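Cobalamin biosynthesis protein CobN (Mycobacterium tuberculosis, PDB 7C6O) is the large catalytic subunit of cobaltochelatase, the enzyme that inserts cobalt into the corrin ring during aerobic cobalamin biosynthesis, probably together with partner subunits. Local coordinates at residues S1112-T1115 / T1116-R1120; A1161-M1164 / Y1165-T1169. All blocks are in the same frame, centred on the assembly; numbering follows the deposited sequence.

Interaction 1. Residues S1112-T1115 / T1116-R1120; sequences SEET and TRVFR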
loop_
_atom_site.group_PDB
_atom_site.type_symbol
_atom_site.label_atom_id
_atom_site.label_comp_id
_atom_site.label_asym_id
_atom_site.label_seq_id
_atom_site.Cartn_x
_atom_site.Cartn_y
_atom_site.Cartn_z
ATOM N N SER A 1112 10.979 -6.232 -25.010
ATOM C CA SER A 1112 11.384 -7.496 -25.623
ATOM C C SER A 1112 12.629 -8.061 -24.950
ATOM O O SER A 1112 12.713 -9.270 -24.700
ATOM C CB SER A 1112 11.627 -7.307 -27.119
ATOM O OG SER A 1112 12.151 -8.496 -27.686
ATOM N N GLU A 1113 13.604 -7.196 -24.648
ATOM C CA GLU A 1113 14.814 -7.641 -23.962
ATOM C C GLU A 1113 14.499 -8.171 -22.569
ATOM O O GLU A 1113 15.028 -9.210 -22.159
ATOM C CB GLU A 1113 15.825 -6.492 -23.879
ATOM C CG GLU A 1113 16.513 -6.169 -25.200
ATOM C CD GLU A 1113 17.331 -4.888 -25.147
ATOM O OE1 GLU A 1113 17.145 -4.086 -24.206
ATOM O OE2 GLU A 1113 18.163 -4.679 -26.053
ATOM N N GLU A 1114 13.648 -7.466 -21.822
ATOM C CA GLU A 1114 13.316 -7.915 -20.474
ATOM C C GLU A 1114 12.529 -9.220 -20.506
ATOM O O GLU A 1114 12.709 -10.080 -19.635
ATOM C CB GLU A 1114 12.537 -6.824 -19.735
ATOM C CG GLU A 1114 12.068 -7.216 -18.332
ATOM C CD GLU A 1114 13.191 -7.300 -17.312
ATOM O OE1 GLU A 1114 14.359 -7.036 -17.666
ATOM O OE2 GLU A 1114 12.903 -7.630 -16.142
ATOM N N THR A 1115 11.659 -9.392 -21.505
ATOM C CA THR A 1115 10.875 -10.621 -21.598
ATOM C C THR A 1115 11.775 -11.827 -21.843
ATOM O O THR A 1115 11.654 -12.854 -21.162
ATOM C CB THR A 1115 9.822 -10.500 -22.702
ATOM O OG1 THR A 1115 8.950 -9.396 -22.417
ATOM C CG2 THR A 1115 8.997 -11.783 -22.788
ATOM N N THR A 1116 12.697 -11.719 -22.804
ATOM C CA THR A 1116 13.605 -12.832 -23.067
ATOM C C THR A 1116 14.552 -13.070 -21.898
ATOM O O THR A 1116 14.919 -14.218 -21.632
ATOM C CB THR A 1116 14.399 -12.594 -24.353
ATOM O OG1 THR A 1116 15.176 -11.396 -24.235
ATOM C CG2 THR A 1116 13.460 -12.473 -25.540
ATOM N N ARG A 1117 14.965 -12.008 -21.199
ATOM C CA ARG A 1117 15.782 -12.182 -20.001
ATOM C C ARG A 1117 15.031 -12.975 -18.940
ATOM O O ARG A 1117 15.564 -13.933 -18.370
ATOM C CB ARG A 1117 16.205 -10.821 -19.449
ATOM C CG ARG A 1117 17.413 -10.208 -20.132
ATOM C CD ARG A 1117 17.561 -8.750 -19.739
ATOM N NE ARG A 1117 18.794 -8.159 -20.249
ATOM C CZ ARG A 1117 19.864 -7.906 -19.502
ATOM N NH1 ARG A 1117 19.853 -8.185 -18.206
ATOM N NH2 ARG A 1117 20.944 -7.367 -20.049
ATOM N N VAL A 1118 13.786 -12.583 -18.660
ATOM C CA VAL A 1118 12.970 -13.311 -17.691
ATOM C C VAL A 1118 12.712 -14.731 -18.178
ATOM O O VAL A 1118 12.726 -15.687 -17.391
ATOM C CB VAL A 1118 11.658 -12.547 -17.427
ATOM C CG1 VAL A 1118 10.666 -13.412 -16.670
ATOM C CG2 VAL A 1118 11.944 -11.265 -16.656
ATOM N N PHE A 1119 12.500 -14.893 -19.488
ATOM C CA PHE A 1119 12.218 -16.213 -20.044
ATOM C C PHE A 1119 13.376 -17.173 -19.796
ATOM O O PHE A 1119 13.177 -18.296 -19.319
ATOM C CB PHE A 1119 11.923 -16.095 -21.542
ATOM C CG PHE A 1119 11.353 -17.349 -22.155
ATOM C CD1 PHE A 1119 9.999 -17.629 -22.061
ATOM C CD2 PHE A 1119 12.170 -18.242 -22.830
ATOM C CE1 PHE A 1119 9.471 -18.777 -22.626
ATOM C CE2 PHE A 1119 11.648 -19.389 -23.401
ATOM C CZ PHE A 1119 10.299 -19.657 -23.298
ATOM N N ARG A 1120 14.601 -16.740 -20.095
ATOM C CA ARG A 1120 15.740 -17.640 -19.952
ATOM C C ARG A 1120 16.216 -17.741 -18.508
ATOM O O ARG A 1120 16.573 -18.831 -18.052
ATOM C CB ARG A 1120 16.885 -17.188 -20.856
ATOM C CG ARG A 1120 16.588 -17.301 -22.339
ATOM C CD ARG A 1120 17.884 -17.333 -23.110
ATOM N NE ARG A 1120 17.710 -17.167 -24.549
ATOM C CZ ARG A 1120 17.650 -18.168 -25.419
ATOM N NH1 ARG A 1120 17.737 -19.424 -25.000
ATOM N NH2 ARG A 1120 17.505 -17.909 -26.711
HETATM O O HOH W 1 14.945 -9.358 -26.932
#
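T1116 and R1117 meet the turn before them mainly through the carbonyls of S1112 and E1113, inside the alpha-helix 1111-1123. The backbone N of T1116 donates to S1112 O at 3.1 Å. The next three i-to-i+4 bonds run from R1117, V1118 and F1119 to E1113, E1114 and T1115, the last the shortest, with F1119 N 2.8 Å from T1115 O. The ladder of four is unbroken.

T1116 holds OG1 between its own N and carbonyl carbon (chi1 60°), which sets the hydroxyl 3.0 Å from E1113 O and turns CG2 to within 3.4 Å of S1112 O. A water hydrogen-bonded to S1112 OG at 3.0 Å also makes a weak bond to T1116 OG1, joining the two hydroxyls one turn apart. In the conformer given, the R1117 chain is extended from CG to NE, and its methylenes pass E1113 O, CG coming to 3.3 Å. E1114 bends at chi2 (72°), bringing OE2 to 3.8 Å from V1118 CG2. E1114 OE1 and R1117 NE stay 5.3 Å apart, so no salt bridge forms between them.

Each charge has a partner elsewhere. E1114 is salt-bridged to R1109 and E1113 to R869, while R1117, in the same conformer, reaches E691 of helix 675-694. T1115 OG1 bonds back to L1111 O.

Chemically, the helix is held internally by its backbone, whereas its acidic and basic ends are spent on other elements. E1113, E1114 and R1117 thus link this turn to its surroundings by charge. In that conformer the R1117 guanidinium also lies close to that of R1109, a proximity probably tempered by the two glutamates, E691 and E1114, that they bind.

Interaction 2. Residues A1161-M1164 / Y1165-T1169; sequences ADWM and YEQLT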
loop_
_atom_site.group_PDB
_atom_site.type_symbol
_atom_site.label_atom_id
_atom_site.label_comp_id
_atom_site.label_asym_id
_atom_site.label_seq_id
_atom_site.Cartn_x
_atom_site.Cartn_y
_atom_site.Cartn_z
ATOM N N ALA A 1161 7.958 -14.679 -29.043
ATOM C CA ALA A 1161 8.290 -15.233 -30.345
ATOM C C ALA A 1161 7.831 -16.683 -30.395
ATOM O O ALA A 1161 7.610 -17.320 -29.362
ATOM C CB ALA A 1161 9.795 -15.139 -30.628
ATOM N N ASP A 1162 7.680 -17.204 -31.616
ATOM C CA ASP A 1162 7.193 -18.571 -31.775
ATOM C C ASP A 1162 8.108 -19.574 -31.081
ATOM O O ASP A 1162 7.631 -20.546 -30.486
ATOM C CB ASP A 1162 7.047 -18.917 -33.257
ATOM C CG ASP A 1162 5.750 -18.405 -33.852
ATOM O OD1 ASP A 1162 5.030 -17.649 -33.164
ATOM O OD2 ASP A 1162 5.445 -18.765 -35.009
ATOM N N TRP A 1163 9.427 -19.349 -31.131
ATOM C CA TRP A 1163 10.347 -20.284 -30.490
ATOM C C TRP A 1163 10.155 -20.310 -28.978
ATOM O O TRP A 1163 10.436 -21.326 -28.333
ATOM C CB TRP A 1163 11.801 -19.945 -30.850
ATOM C CG TRP A 1163 12.380 -18.731 -30.165
ATOM C CD1 TRP A 1163 12.438 -17.459 -30.657
ATOM C CD2 TRP A 1163 13.007 -18.690 -28.874
ATOM N NE1 TRP A 1163 13.052 -16.626 -29.749
ATOM C CE2 TRP A 1163 13.411 -17.358 -28.648
ATOM C CE3 TRP A 1163 13.259 -19.648 -27.887
ATOM C CZ2 TRP A 1163 14.051 -16.962 -27.477
ATOM C CZ3 TRP A 1163 13.893 -19.254 -26.726
ATOM C CH2 TRP A 1163 14.278 -17.920 -26.528
ATOM N N MET A 1164 9.660 -19.216 -28.398
ATOM C CA MET A 1164 9.401 -19.205 -26.962
ATOM C C MET A 1164 8.136 -19.985 -26.618
ATOM O O MET A 1164 8.098 -20.684 -25.601
ATOM C CB MET A 1164 9.318 -17.764 -26.465
ATOM C CG MET A 1164 10.582 -16.983 -26.776
ATOM S SD MET A 1164 10.421 -15.201 -26.637
ATOM C CE MET A 1164 10.171 -15.020 -24.872
ATOM N N TYR A 1165 7.098 -19.886 -27.455
ATOM C CA TYR A 1165 5.916 -20.722 -27.265
ATOM C C TYR A 1165 6.260 -22.200 -27.394
ATOM O O TYR A 1165 5.733 -23.036 -26.651
ATOM C CB TYR A 1165 4.830 -20.349 -28.274
ATOM C CG TYR A 1165 3.960 -19.177 -27.874
ATOM C CD1 TYR A 1165 3.069 -19.277 -26.813
ATOM C CD2 TYR A 1165 4.007 -17.983 -28.580
ATOM C CE1 TYR A 1165 2.264 -18.208 -26.453
ATOM C CE2 TYR A 1165 3.205 -16.908 -28.230
ATOM C CZ TYR A 1165 2.336 -17.028 -27.167
ATOM O OH TYR A 1165 1.536 -15.959 -26.819
ATOM N N GLU A 1166 7.133 -22.544 -28.344
ATOM C CA GLU A 1166 7.556 -23.933 -28.495
ATOM C C GLU A 1166 8.239 -24.434 -27.230
ATOM O O GLU A 1166 7.929 -25.522 -26.733
ATOM C CB GLU A 1166 8.491 -24.075 -29.697
ATOM C CG GLU A 1166 7.827 -23.820 -31.038
ATOM C CD GLU A 1166 8.801 -23.928 -32.203
ATOM O OE1 GLU A 1166 10.027 -23.974 -31.966
ATOM O OE2 GLU A 1166 8.335 -23.961 -33.360
ATOM N N GLN A 1167 9.173 -23.647 -26.690
ATOM C CA GLN A 1167 9.890 -24.075 -25.494
ATOM C C GLN A 1167 8.974 -24.094 -24.279
ATOM O O GLN A 1167 9.074 -24.991 -23.434
ATOM C CB GLN A 1167 11.096 -23.169 -25.252
ATOM C CG GLN A 1167 12.160 -23.292 -26.326
ATOM C CD GLN A 1167 12.647 -24.721 -26.494
ATOM O OE1 GLN A 1167 12.975 -25.393 -25.514
ATOM N NE2 GLN A 1167 12.692 -25.195 -27.737
ATOM N N LEU A 1168 8.081 -23.108 -24.172
ATOM C CA LEU A 1168 7.116 -23.099 -23.077
ATOM C C LEU A 1168 6.236 -24.344 -23.117
ATOM O O LEU A 1168 6.015 -24.996 -22.089
ATOM C CB LEU A 1168 6.267 -21.829 -23.146
ATOM C CG LEU A 1168 5.401 -21.485 -21.937
ATOM C CD1 LEU A 1168 6.267 -21.303 -20.698
ATOM C CD2 LEU A 1168 4.589 -20.231 -22.217
ATOM N N THR A 1169 5.730 -24.691 -24.302
ATOM C CA THR A 1169 4.863 -25.858 -24.436
ATOM C C THR A 1169 5.598 -27.137 -24.054
ATOM O O THR A 1169 5.071 -27.974 -23.313
ATOM C CB THR A 1169 4.329 -25.943 -25.868
ATOM O OG1 THR A 1169 3.555 -24.774 -26.162
ATOM C CG2 THR A 1169 3.461 -27.181 -26.052
HETATM O O HOH W 2 11.906 -23.432 -29.985
#
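Y1165 N and E1166 N donate to A1161 O and D1162 O at 159° and 160°, the first in the carbonyl plane, and open the i-to-i+4 ladder of alpha-helix 1162-1174. This is the helix's N-terminal turn, with A1161 at the N-cap position; A1161 O accepts from M1164 N as well as from Y1165 N, so two amides grip one carbonyl.

A chi1 of 74° carries the W1163 indole outward at the side of the helix, with its CE3 edge toward Q1167. Q1167 CG lies near the ring plane at that edge, 4.1 Å from CE3. One indole face is covered by M1164 CG, 3.4 Å above the plane and over its centre. M1164 SD in turn receives a weak bond from A1161 N. On the other flank, Y1165 CD2 lies 3.7 Å from A1161 O, its ring oblique to that oxygen; the phenol hydrogen-bonds to D1154 and the ring stacks on W1206. D1162 OD1 and OD2 accept hydrogen bonds from the backbone N of A1207 and of Q1208 respectively, joining the first turn to that part of the chain.

E1166 and Q1167 share a water, which accepts from Q1167 NE2 and donates both to W1163 O and, at 2.8 Å, to E1166 OE1.

In the fold
From the N terminus, the chain first enters helix 1111-1123, directly after edge strand 1107-1110 of a mixed sheet, and makes interaction 1; it then runs through helices 1126-1132 and 1136-1157 before interaction 2 begins helix 1162-1174. The two follow in series, neither nested nor crossed, and because each lies within a single helix, neither closes a loop. Their centres are about 13 Å apart, and they touch: F1119 CZ comes 3.3 Å from M1164 O, and T1115 CG2 4.0 Å from M1164 CE. These cross-contacts, not the two local ones, join helices 1111-1123 and 1162-1174. H665, on the short helix 663-666, contacts both, and helix 1187-1203 lies beyond interaction 2.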